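PDB 4JX0: hypothetical protein from Bacteroides fragilis, which is an exported two-domain protein of unknown function that binds magnesium, its C-terminal half probably a coagulation factor 5/8 type C-like domain. Local coordinates for residues 51-56 and 171-176; 59-64 and 131-136; 36-41 and 71-76; 22-27 and 160-165. One frame throughout, in Å; residues are numbered along the deposited sequence.

Interaction 1 (51-56 and 171-176)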
loop_
_atom_site.group_PDB
_atom_site.type_symbol
_atom_site.label_atom_id
_atom_site.label_comp_id
_atom_site.label_asym_id
_atom_site.label_seq_id
_atom_site.Cartn_x
_atom_site.Cartn_y
_atom_site.Cartn_z
ATOM N N GLU A 51 5.267 -0.107 -1.479
ATOM C CA GLU A 51 4.714 -1.355 -0.968
ATOM C C GLU A 51 4.590 -2.364 -2.090
ATOM O O GLU A 51 4.199 -2.027 -3.213
ATOM C CB GLU A 51 3.345 -1.121 -0.305
ATOM C CG GLU A 51 3.388 -0.246 0.936
ATOM C CD GLU A 51 4.255 -0.739 2.075
ATOM O OE1 GLU A 51 4.236 -1.958 2.356
ATOM O OE2 GLU A 51 4.973 0.093 2.679
ATOM N N ALA A 52 4.954 -3.600 -1.783
ATOM C CA ALA A 52 4.870 -4.737 -2.686
ATOM C C ALA A 52 4.305 -5.926 -1.920
ATOM O O ALA A 52 4.353 -5.942 -0.681
ATOM C CB ALA A 52 6.240 -5.068 -3.244
ATOM N N ILE A 53 3.753 -6.907 -2.642
ATOM C CA ILE A 53 3.191 -8.096 -2.007
ATOM C C ILE A 53 3.633 -9.354 -2.742
ATOM O O ILE A 53 3.732 -9.356 -3.968
ATOM C CB ILE A 53 1.646 -8.063 -1.855
ATOM C CG1 ILE A 53 0.907 -7.879 -3.210
ATOM C CG2 ILE A 53 1.213 -7.029 -0.828
ATOM C CD1 ILE A 53 0.090 -9.113 -3.618
ATOM N N ASN A 54 3.895 -10.422 -1.970
ATOM C CA ASN A 54 4.302 -11.721 -2.484
ATOM C C ASN A 54 3.244 -12.745 -2.106
ATOM O O ASN A 54 2.739 -12.732 -0.987
ATOM C CB ASN A 54 5.667 -12.115 -1.939
ATOM C CG ASN A 54 6.301 -13.278 -2.668
ATOM O OD1 ASN A 54 6.007 -14.442 -2.394
ATOM N ND2 ASN A 54 7.154 -12.999 -3.644
ATOM N N ASP A 55 2.909 -13.630 -3.050
ATOM C CA ASP A 55 1.900 -14.664 -2.861
ATOM C C ASP A 55 2.552 -16.045 -2.799
ATOM O O ASP A 55 1.914 -17.032 -3.152
ATOM C CB ASP A 55 0.890 -14.590 -4.014
ATOM C CG ASP A 55 1.456 -14.771 -5.420
ATOM O OD1 ASP A 55 2.691 -14.897 -5.552
ATOM O OD2 ASP A 55 0.662 -14.735 -6.392
ATOM N N LEU A 56 3.831 -16.101 -2.364
ATOM C CA LEU A 56 4.662 -17.300 -2.306
ATOM C C LEU A 56 5.018 -17.825 -3.721
ATOM O O LEU A 56 5.550 -18.929 -3.836
ATOM C CB LEU A 56 4.019 -18.406 -1.455
ATOM C CG LEU A 56 3.483 -17.968 -0.092
ATOM C CD1 LEU A 56 2.944 -19.143 0.663
ATOM C CD2 LEU A 56 4.552 -17.272 0.729
ATOM N N ASN A 171 9.111 -1.988 0.618
ATOM C CA ASN A 171 8.646 -2.826 1.723
ATOM C C ASN A 171 7.883 -4.012 1.133
ATOM O O ASN A 171 6.988 -3.820 0.303
ATOM C CB ASN A 171 7.769 -2.015 2.691
ATOM C CG ASN A 171 7.401 -2.767 3.954
ATOM O OD1 ASN A 171 8.272 -3.109 4.768
ATOM N ND2 ASN A 171 6.118 -3.098 4.133
ATOM N N LEU A 172 8.243 -5.234 1.550
ATOM C CA LEU A 172 7.639 -6.448 1.026
ATOM C C LEU A 172 6.917 -7.182 2.137
ATOM O O LEU A 172 7.436 -7.264 3.250
ATOM C CB LEU A 172 8.744 -7.311 0.417
ATOM C CG LEU A 172 8.284 -8.311 -0.625
ATOM C CD1 LEU A 172 9.199 -8.313 -1.819
ATOM C CD2 LEU A 172 8.215 -9.682 -0.045
ATOM N N SER A 173 5.712 -7.691 1.838
ATOM C CA SER A 173 4.861 -8.408 2.797
ATOM C C SER A 173 4.080 -9.522 2.087
ATOM O O SER A 173 3.710 -9.354 0.932
ATOM C CB SER A 173 3.902 -7.438 3.493
ATOM O OG SER A 173 3.338 -6.492 2.600
ATOM N N ILE A 174 3.836 -10.661 2.769
ATOM C CA ILE A 174 3.142 -11.796 2.151
ATOM C C ILE A 174 1.607 -11.597 2.149
ATOM O O ILE A 174 0.996 -11.264 3.170
ATOM C CB ILE A 174 3.514 -13.153 2.820
ATOM C CG1 ILE A 174 4.985 -13.512 2.518
ATOM C CG2 ILE A 174 2.588 -14.290 2.332
ATOM C CD1 ILE A 174 5.585 -14.467 3.529
ATOM N N ARG A 175 1.005 -11.872 0.986
ATOM C CA ARG A 175 -0.442 -11.837 0.791
ATOM C C ARG A 175 -0.808 -12.816 -0.317
ATOM O O ARG A 175 -0.432 -12.621 -1.478
ATOM C CB ARG A 175 -0.954 -10.432 0.448
ATOM C CG ARG A 175 -2.477 -10.374 0.285
ATOM C CD ARG A 175 -2.998 -8.959 0.171
ATOM N NE ARG A 175 -3.023 -8.494 -1.219
ATOM C CZ ARG A 175 -3.203 -7.232 -1.593
ATOM N NH1 ARG A 175 -3.373 -6.277 -0.682
ATOM N NH2 ARG A 175 -3.212 -6.912 -2.886
ATOM N N LEU A 176 -1.596 -13.823 0.021
ATOM C CA LEU A 176 -2.022 -14.808 -0.964
ATOM C C LEU A 176 -3.148 -14.218 -1.807
ATOM O O LEU A 176 -3.796 -13.262 -1.385
ATOM C CB LEU A 176 -2.478 -16.099 -0.273
ATOM C CG LEU A 176 -1.581 -16.650 0.850
ATOM C CD1 LEU A 176 -2.226 -17.828 1.510
ATOM C CD2 LEU A 176 -0.202 -17.014 0.319
#
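Ala52 and Asn171 meet in a parallel pairing of two neighbouring strands inside the mixed beta sheet, strand 47-54 beside strand 165-174. The segment axes come within 4.6 Å and differ by 31°, as twisted strands do. Backbone bonds run in step. Ala52 N gives to Asn171 O, and Asn54 N gives to Ser173 O at 3.1 Å. Past the regular strands, Arg175 N still reaches Asn54 O at 2.8 Å. Ser173 N and Ser173 OG both turn to Ala52 O, but these bonds are weak.

One side-chain bond adds to them. Asn171 ND2 meets the syn lone pair of Glu51 OE1 at 2.8 Å. Glu51 bends back at chi2 (-59°), which brings its carboxylate alongside the amide. The two planes are 56° apart.

Apolar contacts gather at the C-terminal ends. Leu56 CD2 packs on Ile174 CG2, and Leu56 CD1 on Leu176 CD2. Ile53 CG1 lies over one face of the Arg175 guanidinium. Beyond the pair, Arg175 and Leu176 touch strand 269-276 in the C-terminal half of the chain. The turn after Asn54 is an Asx turn: Asn54 OD1 accepts from Leu56 N at 2.7 Å.

Interaction 2 (59-64 and 131-136)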
loop_
_atom_site.group_PDB
_atom_site.type_symbol
_atom_site.label_atom_id
_atom_site.label_comp_id
_atom_site.label_asym_id
_atom_site.label_seq_id
_atom_site.Cartn_x
_atom_site.Cartn_y
_atom_site.Cartn_z
ATOM N N THR A 59 6.313 -11.576 -6.717
ATOM C CA THR A 59 6.182 -10.278 -6.067
ATOM C C THR A 59 5.461 -9.344 -7.034
ATOM O O THR A 59 5.714 -9.377 -8.239
ATOM C CB THR A 59 7.552 -9.747 -5.637
ATOM O OG1 THR A 59 8.058 -10.628 -4.642
ATOM C CG2 THR A 59 7.502 -8.314 -5.085
ATOM N N THR A 60 4.551 -8.526 -6.502
ATOM C CA THR A 60 3.784 -7.554 -7.282
ATOM C C THR A 60 3.807 -6.230 -6.565
ATOM O O THR A 60 3.630 -6.205 -5.350
ATOM C CB THR A 60 2.329 -8.027 -7.468
ATOM O OG1 THR A 60 2.312 -9.376 -7.936
ATOM C CG2 THR A 60 1.550 -7.146 -8.440
ATOM N N LEU A 61 3.972 -5.130 -7.298
ATOM C CA LEU A 61 3.936 -3.811 -6.679
ATOM C C LEU A 61 2.506 -3.396 -6.398
ATOM O O LEU A 61 1.629 -3.589 -7.238
ATOM C CB LEU A 61 4.606 -2.761 -7.570
ATOM C CG LEU A 61 6.118 -2.782 -7.500
ATOM C CD1 LEU A 61 6.723 -2.403 -8.819
ATOM C CD2 LEU A 61 6.620 -1.882 -6.398
ATOM N N VAL A 62 2.275 -2.822 -5.218
ATOM C CA VAL A 62 0.981 -2.268 -4.841
ATOM C C VAL A 62 0.973 -0.858 -5.396
ATOM O O VAL A 62 1.627 0.018 -4.830
ATOM C CB VAL A 62 0.778 -2.290 -3.308
ATOM C CG1 VAL A 62 -0.552 -1.654 -2.925
ATOM C CG2 VAL A 62 0.892 -3.703 -2.759
ATOM N N GLY A 63 0.332 -0.655 -6.531
ATOM C CA GLY A 63 0.315 0.658 -7.161
ATOM C C GLY A 63 1.255 0.774 -8.336
ATOM O O GLY A 63 1.701 -0.234 -8.897
ATOM N N LYS A 64 1.520 2.028 -8.729
ATOM C CA LYS A 64 2.299 2.344 -9.925
ATOM C C LYS A 64 3.749 1.897 -9.764
ATOM O O LYS A 64 4.305 1.934 -8.660
ATOM C CB LYS A 64 2.210 3.857 -10.276
ATOM C CG LYS A 64 2.148 4.166 -11.785
ATOM C CD LYS A 64 1.140 5.280 -12.149
ATOM C CE LYS A 64 1.522 6.648 -11.617
ATOM N NZ LYS A 64 0.630 7.729 -12.131
ATOM N N LYS A 131 11.084 -2.457 -12.987
ATOM C CA LYS A 131 10.649 -3.544 -13.870
ATOM C C LYS A 131 11.057 -4.928 -13.343
ATOM O O LYS A 131 11.993 -5.040 -12.556
ATOM C CB LYS A 131 11.219 -3.339 -15.291
ATOM C CG LYS A 131 12.748 -3.284 -15.393
ATOM C CD LYS A 131 13.219 -3.438 -16.832
ATOM C CE LYS A 131 14.718 -3.554 -16.935
ATOM N NZ LYS A 131 15.157 -3.727 -18.341
ATOM N N ASP A 132 10.354 -5.976 -13.812
ATOM C CA ASP A 132 10.612 -7.395 -13.520
ATOM C C ASP A 132 10.926 -7.689 -12.036
ATOM O O ASP A 132 11.927 -8.331 -11.718
ATOM C CB ASP A 132 11.768 -7.908 -14.409
ATOM C CG ASP A 132 11.504 -7.755 -15.895
ATOM O OD1 ASP A 132 10.393 -8.121 -16.340
ATOM O OD2 ASP A 132 12.417 -7.281 -16.617
ATOM N N VAL A 133 10.060 -7.221 -11.142
ATOM C CA VAL A 133 10.229 -7.427 -9.701
ATOM C C VAL A 133 9.756 -8.817 -9.268
ATOM O O VAL A 133 10.058 -9.205 -8.151
ATOM C CB VAL A 133 9.526 -6.328 -8.854
ATOM C CG1 VAL A 133 10.064 -4.945 -9.205
ATOM C CG2 VAL A 133 8.001 -6.368 -8.980
ATOM N N GLU A 134 9.009 -9.545 -10.124
ATOM C CA GLU A 134 8.414 -10.870 -9.852
ATOM C C GLU A 134 9.227 -11.789 -8.912
ATOM O O GLU A 134 8.671 -12.232 -7.914
ATOM C CB GLU A 134 8.141 -11.637 -11.151
ATOM C CG GLU A 134 7.171 -10.961 -12.115
ATOM C CD GLU A 134 7.778 -10.292 -13.340
ATOM O OE1 GLU A 134 9.026 -10.254 -13.455
ATOM O OE2 GLU A 134 6.998 -9.796 -14.187
ATOM N N LYS A 135 10.515 -12.053 -9.194
ATOM C CA LYS A 135 11.333 -12.960 -8.360
ATOM C C LYS A 135 12.122 -12.245 -7.210
ATOM O O LYS A 135 12.886 -12.917 -6.507
ATOM C CB LYS A 135 12.299 -13.749 -9.250
ATOM C CG LYS A 135 11.593 -14.641 -10.278
ATOM C CD LYS A 135 10.889 -15.869 -9.659
ATOM C CE LYS A 135 9.379 -15.800 -9.665
ATOM N NZ LYS A 135 8.755 -17.101 -9.285
ATOM N N LEU A 136 11.892 -10.928 -6.969
ATOM C CA LEU A 136 12.508 -10.210 -5.851
ATOM C C LEU A 136 11.647 -10.512 -4.624
ATOM O O LEU A 136 10.649 -9.829 -4.398
ATOM C CB LEU A 136 12.592 -8.692 -6.138
ATOM C CG LEU A 136 13.391 -8.253 -7.369
ATOM C CD1 LEU A 136 13.355 -6.751 -7.528
ATOM C CD2 LEU A 136 14.828 -8.710 -7.283
#
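Thr59 meets a type I beta turn, Val133 to Leu136, at the start of strand 59-61, one of the two edge strands of the sheet. The turn lies in the loop between strands 123-130 and 142-150. Thr59 uses both its backbone and its side chain. Thr59 N gives a straight bond to Glu134 O, 2.7 Å long at 171°. Thr59 OG1 gives to Leu136 O, also at 2.7 Å, but from above that carbonyl plane, 50° out of it. The two bonds grip the turn at two of its carbonyls. With OG1 beside its own backbone N (chi1 -65°), the hydroxyl reaches the same turn as the amide. Glu134 CA adds a CA-H...O contact to Thr59 O at 3.5 Å.

An apolar contact lies next to this. Leu61 CD1 comes to Val133 CG2 at 4.2 Å, the two side chains crossing at about a right angle.

The next shell sets Thr59 in place. Asn54 ND2 is hydrogen-bonded to Thr59 OG1, so the hydroxyl has a second partner on strand 47-54. Ala52 and Leu172 also touch the Thr59 side chain. From within the turn, Lys135 NZ bonds to Val57 O, a second tie to the chain just before the strand. The turn itself is closed by Leu136 N, which gives to Val133 O at 2.8 Å.

Interaction 3 (36-41 and 71-76)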
loop_
_atom_site.group_PDB
_atom_site.type_symbol
_atom_site.label_atom_id
_atom_site.label_comp_id
_atom_site.label_asym_id
_atom_site.label_seq_id
_atom_site.Cartn_x
_atom_site.Cartn_y
_atom_site.Cartn_z
ATOM N N ASP A 36 23.082 29.665 -10.567
ATOM C CA ASP A 36 21.713 29.156 -10.539
ATOM C C ASP A 36 21.806 27.714 -10.097
ATOM O O ASP A 36 22.744 27.026 -10.489
ATOM C CB ASP A 36 21.016 29.288 -11.912
ATOM C CG ASP A 36 20.798 30.724 -12.355
ATOM O OD1 ASP A 36 20.597 31.595 -11.478
ATOM O OD2 ASP A 36 20.834 30.980 -13.580
ATOM N N LEU A 37 20.911 27.271 -9.218
ATOM C CA LEU A 37 20.991 25.908 -8.697
ATOM C C LEU A 37 19.903 25.036 -9.279
ATOM O O LEU A 37 18.781 25.502 -9.446
ATOM C CB LEU A 37 20.896 25.910 -7.166
ATOM C CG LEU A 37 21.915 26.768 -6.432
ATOM C CD1 LEU A 37 21.564 26.899 -4.975
ATOM C CD2 LEU A 37 23.309 26.217 -6.592
ATOM N N VAL A 38 20.247 23.770 -9.590
ATOM C CA VAL A 38 19.317 22.748 -10.089
ATOM C C VAL A 38 19.151 21.745 -8.947
ATOM O O VAL A 38 20.145 21.285 -8.390
ATOM C CB VAL A 38 19.798 22.080 -11.400
ATOM C CG1 VAL A 38 18.763 21.094 -11.921
ATOM C CG2 VAL A 38 20.111 23.130 -12.457
ATOM N N TYR A 39 17.913 21.441 -8.557
ATOM C CA TYR A 39 17.686 20.556 -7.419
ATOM C C TYR A 39 16.359 19.814 -7.536
ATOM O O TYR A 39 15.571 20.077 -8.444
ATOM C CB TYR A 39 17.741 21.384 -6.113
ATOM C CG TYR A 39 16.673 22.452 -6.000
ATOM C CD1 TYR A 39 16.798 23.661 -6.674
ATOM C CD2 TYR A 39 15.572 22.281 -5.177
ATOM C CE1 TYR A 39 15.820 24.645 -6.576
ATOM C CE2 TYR A 39 14.600 23.266 -5.054
ATOM C CZ TYR A 39 14.732 24.455 -5.747
ATOM O OH TYR A 39 13.771 25.436 -5.654
ATOM N N LEU A 40 16.137 18.879 -6.605
ATOM C CA LEU A 40 14.940 18.046 -6.546
ATOM C C LEU A 40 13.816 18.732 -5.745
ATOM O O LEU A 40 14.025 19.144 -4.597
ATOM C CB LEU A 40 15.290 16.677 -5.905
ATOM C CG LEU A 40 15.293 15.457 -6.802
ATOM C CD1 LEU A 40 16.198 15.639 -7.952
ATOM C CD2 LEU A 40 15.755 14.241 -6.021
ATOM N N GLY A 41 12.635 18.816 -6.349
ATOM C CA GLY A 41 11.444 19.369 -5.714
ATOM C C GLY A 41 10.644 18.278 -5.022
ATOM O O GLY A 41 10.216 17.325 -5.678
ATOM N N VAL A 71 12.120 18.328 -10.902
ATOM C CA VAL A 71 13.464 18.912 -10.898
ATOM C C VAL A 71 13.311 20.401 -11.114
ATOM O O VAL A 71 12.851 20.801 -12.178
ATOM C CB VAL A 71 14.399 18.277 -11.950
ATOM C CG1 VAL A 71 15.811 18.853 -11.837
ATOM C CG2 VAL A 71 14.418 16.756 -11.827
ATOM N N LYS A 72 13.690 21.219 -10.118
ATOM C CA LYS A 72 13.569 22.674 -10.185
ATOM C C LYS A 72 14.919 23.358 -10.478
ATOM O O LYS A 72 15.972 22.804 -10.183
ATOM C CB LYS A 72 13.016 23.210 -8.847
ATOM C CG LYS A 72 11.636 22.681 -8.469
ATOM C CD LYS A 72 11.207 23.072 -7.053
ATOM C CE LYS A 72 10.729 24.495 -6.945
ATOM N NZ LYS A 72 10.282 24.825 -5.566
ATOM N N VAL A 73 14.863 24.575 -11.041
ATOM C CA VAL A 73 16.009 25.460 -11.270
ATOM C C VAL A 73 15.619 26.787 -10.601
ATOM O O VAL A 73 14.445 27.169 -10.653
ATOM C CB VAL A 73 16.441 25.600 -12.756
ATOM C CG1 VAL A 73 15.348 26.213 -13.611
ATOM C CG2 VAL A 73 17.743 26.389 -12.885
ATOM N N THR A 74 16.560 27.441 -9.909
ATOM C CA THR A 74 16.249 28.638 -9.119
ATOM C C THR A 74 15.821 29.864 -9.949
ATOM O O THR A 74 15.078 30.702 -9.437
ATOM C CB THR A 74 17.435 28.997 -8.235
ATOM O OG1 THR A 74 18.607 29.084 -9.039
ATOM C CG2 THR A 74 17.639 27.985 -7.127
ATOM N N LYS A 75 16.285 29.974 -11.198
ATOM C CA LYS A 75 15.997 31.115 -12.072
ATOM C C LYS A 75 15.962 30.628 -13.519
ATOM O O LYS A 75 16.689 29.687 -13.824
ATOM C CB LYS A 75 17.111 32.169 -11.863
ATOM C CG LYS A 75 16.885 33.505 -12.548
ATOM C CD LYS A 75 17.706 34.651 -11.927
ATOM C CE LYS A 75 19.180 34.364 -11.751
ATOM N NZ LYS A 75 19.976 35.611 -11.558
ATOM N N PRO A 76 15.166 31.203 -14.444
ATOM C CA PRO A 76 15.182 30.689 -15.823
ATOM C C PRO A 76 16.564 30.823 -16.440
ATOM O O PRO A 76 17.219 31.853 -16.262
ATOM C CB PRO A 76 14.141 31.551 -16.537
ATOM C CG PRO A 76 13.288 32.099 -15.454
ATOM C CD PRO A 76 14.217 32.324 -14.313
HETATM O O HOH W 1 22.382 34.462 -11.147
#
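Tyr39 and Lys72 form the tightly packed middle of this pair of antiparallel strands. They are a hydrogen-bonded pair: Tyr39 N gives to Lys72 O, and Lys72 N gives to Tyr39 O at 2.8 Å. Lys72 CB lies over one face of the Tyr39 ring, a CH-pi contact 4.0 Å from the ring centroid. The Tyr39 ring is brought there by chi1 of 63°, which sets CG between the backbone N and the carbonyl carbon. Tyr39 OH has its hydrogen bond elsewhere, with Glu22 OE1.

The other side of the sheet is packed with valines. Val38 CG1 meets Val71 CG1 at 3.7 Å, and Val38 CG2 meets Val73 CG2 at 4.1 Å. Leu148 of strand 142-150 touches Val38 and Val71 there.

Thr74 marks the end of the regular pairing. Thr74 OG1 accepts from Leu37 N at 2.9 Å, so the hydroxyl serves as acceptor while Thr74 N still donates to Leu37 O.

Beyond Thr74 the contact is looser and more open to solvent. Asp36 OD1 and Lys75 NZ are 4.1 Å apart, too far for a salt bridge. A water accepts from Lys75 NZ at 2.7 Å and gives a weak bond to Asp36 OD1. The whole is a twisted antiparallel strand pair of the beta-rich N-terminal domain, which belongs to the BT_3987-like family in the E-set clan.

Interaction 4 (22-27 and 160-165)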
loop_
_atom_site.group_PDB
_atom_site.type_symbol
_atom_site.label_atom_id
_atom_site.label_comp_id
_atom_site.label_asym_id
_atom_site.label_seq_id
_atom_site.Cartn_x
_atom_site.Cartn_y
_atom_site.Cartn_z
ATOM N N GLU A 22 12.899 27.006 -1.105
ATOM C CA GLU A 22 13.170 26.248 0.123
ATOM C C GLU A 22 14.262 26.955 0.916
ATOM O O GLU A 22 15.158 27.547 0.318
ATOM C CB GLU A 22 13.561 24.800 -0.199
ATOM C CG GLU A 22 12.419 23.977 -0.782
ATOM C CD GLU A 22 12.210 24.030 -2.285
ATOM O OE1 GLU A 22 12.574 25.050 -2.911
ATOM O OE2 GLU A 22 11.658 23.052 -2.838
ATOM N N GLU A 23 14.170 26.951 2.249
ATOM C CA GLU A 23 15.113 27.695 3.089
ATOM C C GLU A 23 16.579 27.272 2.884
ATOM O O GLU A 23 17.447 28.141 2.872
ATOM C CB GLU A 23 14.733 27.578 4.582
ATOM C CG GLU A 23 15.484 28.532 5.511
ATOM C CD GLU A 23 15.472 30.005 5.131
ATOM O OE1 GLU A 23 14.396 30.512 4.738
ATOM O OE2 GLU A 23 16.542 30.654 5.221
ATOM N N ASP A 24 16.855 25.972 2.711
ATOM C CA ASP A 24 18.237 25.489 2.540
ATOM C C ASP A 24 18.882 25.985 1.236
ATOM O O ASP A 24 20.070 26.313 1.251
ATOM C CB ASP A 24 18.323 23.956 2.610
ATOM C CG ASP A 24 17.505 23.232 1.567
ATOM O OD1 ASP A 24 16.260 23.369 1.590
ATOM O OD2 ASP A 24 18.102 22.519 0.739
ATOM N N ILE A 25 18.122 26.035 0.120
ATOM C CA ILE A 25 18.674 26.510 -1.152
ATOM C C ILE A 25 18.613 28.054 -1.183
ATOM O O ILE A 25 19.417 28.649 -1.892
ATOM C CB ILE A 25 18.051 25.851 -2.417
ATOM C CG1 ILE A 25 16.593 26.239 -2.631
ATOM C CG2 ILE A 25 18.220 24.330 -2.403
ATOM C CD1 ILE A 25 16.388 26.926 -3.888
ATOM N N ARG A 26 17.716 28.702 -0.398
ATOM C CA ARG A 26 17.679 30.169 -0.290
ATOM C C ARG A 26 18.962 30.657 0.407
ATOM O O ARG A 26 19.463 31.727 0.065
ATOM C CB ARG A 26 16.431 30.652 0.474
ATOM C CG ARG A 26 16.212 32.172 0.405
ATOM C CD ARG A 26 15.161 32.701 1.376
ATOM N NE ARG A 26 13.882 32.983 0.713
ATOM C CZ ARG A 26 12.860 32.136 0.587
ATOM N NH1 ARG A 26 12.935 30.906 1.091
ATOM N NH2 ARG A 26 11.751 32.512 -0.043
ATOM N N GLU A 27 19.499 29.867 1.367
ATOM C CA GLU A 27 20.761 30.175 2.052
ATOM C C GLU A 27 21.930 30.063 1.073
ATOM O O GLU A 27 22.804 30.921 1.100
ATOM C CB GLU A 27 20.999 29.249 3.261
ATOM C CG GLU A 27 20.175 29.614 4.485
ATOM C CD GLU A 27 20.279 28.644 5.650
ATOM O OE1 GLU A 27 21.194 27.788 5.641
ATOM O OE2 GLU A 27 19.450 28.752 6.583
ATOM N N ALA A 160 22.475 21.674 -6.638
ATOM C CA ALA A 160 22.547 22.178 -5.261
ATOM C C ALA A 160 23.233 21.178 -4.319
ATOM O O ALA A 160 23.189 19.968 -4.555
ATOM C CB ALA A 160 21.156 22.502 -4.743
ATOM N N ARG A 161 23.890 21.691 -3.265
ATOM C CA ARG A 161 24.598 20.856 -2.286
ATOM C C ARG A 161 23.604 19.880 -1.630
ATOM O O ARG A 161 23.792 18.661 -1.686
ATOM C CB ARG A 161 25.313 21.740 -1.233
ATOM C CG ARG A 161 26.507 22.495 -1.819
ATOM C CD ARG A 161 26.953 23.689 -0.997
ATOM N NE ARG A 161 28.017 24.432 -1.680
ATOM C CZ ARG A 161 28.616 25.528 -1.212
ATOM N NH1 ARG A 161 28.264 26.035 -0.032
ATOM N NH2 ARG A 161 29.569 26.125 -1.917
ATOM N N THR A 162 22.512 20.440 -1.095
ATOM C CA THR A 162 21.397 19.710 -0.494
ATOM C C THR A 162 20.299 19.517 -1.549
ATOM O O THR A 162 20.385 20.117 -2.615
ATOM C CB THR A 162 20.883 20.510 0.694
ATOM O OG1 THR A 162 20.555 21.822 0.234
ATOM C CG2 THR A 162 21.905 20.603 1.812
ATOM N N ARG A 163 19.273 18.702 -1.257
ATOM C CA ARG A 163 18.139 18.423 -2.158
ATOM C C ARG A 163 18.589 17.918 -3.560
ATOM O O ARG A 163 17.977 18.266 -4.565
ATOM C CB ARG A 163 17.211 19.651 -2.290
ATOM C CG ARG A 163 16.537 20.007 -0.981
ATOM C CD ARG A 163 15.569 21.165 -1.082
ATOM N NE ARG A 163 14.748 21.295 0.129
ATOM C CZ ARG A 163 13.675 20.562 0.417
ATOM N NH1 ARG A 163 13.256 19.620 -0.424
ATOM N NH2 ARG A 163 13.006 20.770 1.547
ATOM N N SER A 164 19.647 17.092 -3.614
ATOM C CA SER A 164 20.160 16.499 -4.857
ATOM C C SER A 164 20.066 14.964 -4.866
ATOM O O SER A 164 20.341 14.362 -5.906
ATOM C CB SER A 164 21.616 16.902 -5.075
ATOM O OG SER A 164 22.448 16.516 -3.991
ATOM N N SER A 165 19.702 14.331 -3.725
ATOM C CA SER A 165 19.600 12.877 -3.616
ATOM C C SER A 165 18.271 12.468 -2.980
ATOM O O SER A 165 17.654 13.259 -2.253
ATOM C CB SER A 165 20.767 12.322 -2.806
ATOM O OG SER A 165 20.875 12.959 -1.542
#
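Thr162 OG1 bonds to Asp24 OD2 at 2.6 Å, on its anti lone pair. Asp24 lies in the first turn of helix 23-31, and Thr162 lies in the loop that joins strand 157-159 to strand 165-174, so the contact ties a helix to a strand connection. The other carboxylate oxygen is used too. Arg163 NE forms a salt bridge with Asp24 OD1 at 3.0 Å. It comes from the syn side, 16° out of the carboxylate plane, and Asp24 OD1 lies almost in the guanidinium plane. Two donors on different oxygens should fix the rotation of the carboxylate. The Asp24 and Arg163 side chains cross at about a right angle, with their flat groups 40° apart. Arg163 reaches the helix because its chain is extended from CG to NE.

Glu22, at the N-cap position, touches Arg163 through carbon; its carboxylate makes no salt bridge with it. Glu22 CG packs over one face of the Arg163 guanidinium, 3.7 Å from Arg163 NE. The carboxylate of Glu22 turns elsewhere, and Glu22 OE1 is hydrogen-bonded to Tyr39 OH. Arg163 has a further partner in Tyr42, by a cation-pi contact. The positive guanidinium probably helps to stabilise the negative charge of Asp24.

Behind the polar group lies a small apolar contact. Ile25 and Ala160 both touch Tyr39 of strand 36-41, which joins helix, loop and strand. In this corner Ile25 CG2 approaches Ala160 CB at 4.2 Å.

In the fold
From the N terminus, helix 23-31 meets loop 160-165 in interaction 4, which closes a long loop of chain. Interaction 3 falls within that loop and pairs strand 36-41 with strand 66-73. The two touch, through bonds such as Leu40 N to Arg163 O. The chain then enters strand 47-54, whose pairing in interaction 1 crosses both interactions 3 and 4. Interaction 2 lies inside the spans of interactions 1 and 4 and crosses interaction 3. Interactions 1 and 2 touch. Interactions 1 to 3 reach the same mixed sheet, although the centres of 1 and 3 lie about 37 Å apart: 1 and 2 tie its 47-54 side, 3 and 4 the 36-41 side with its helix.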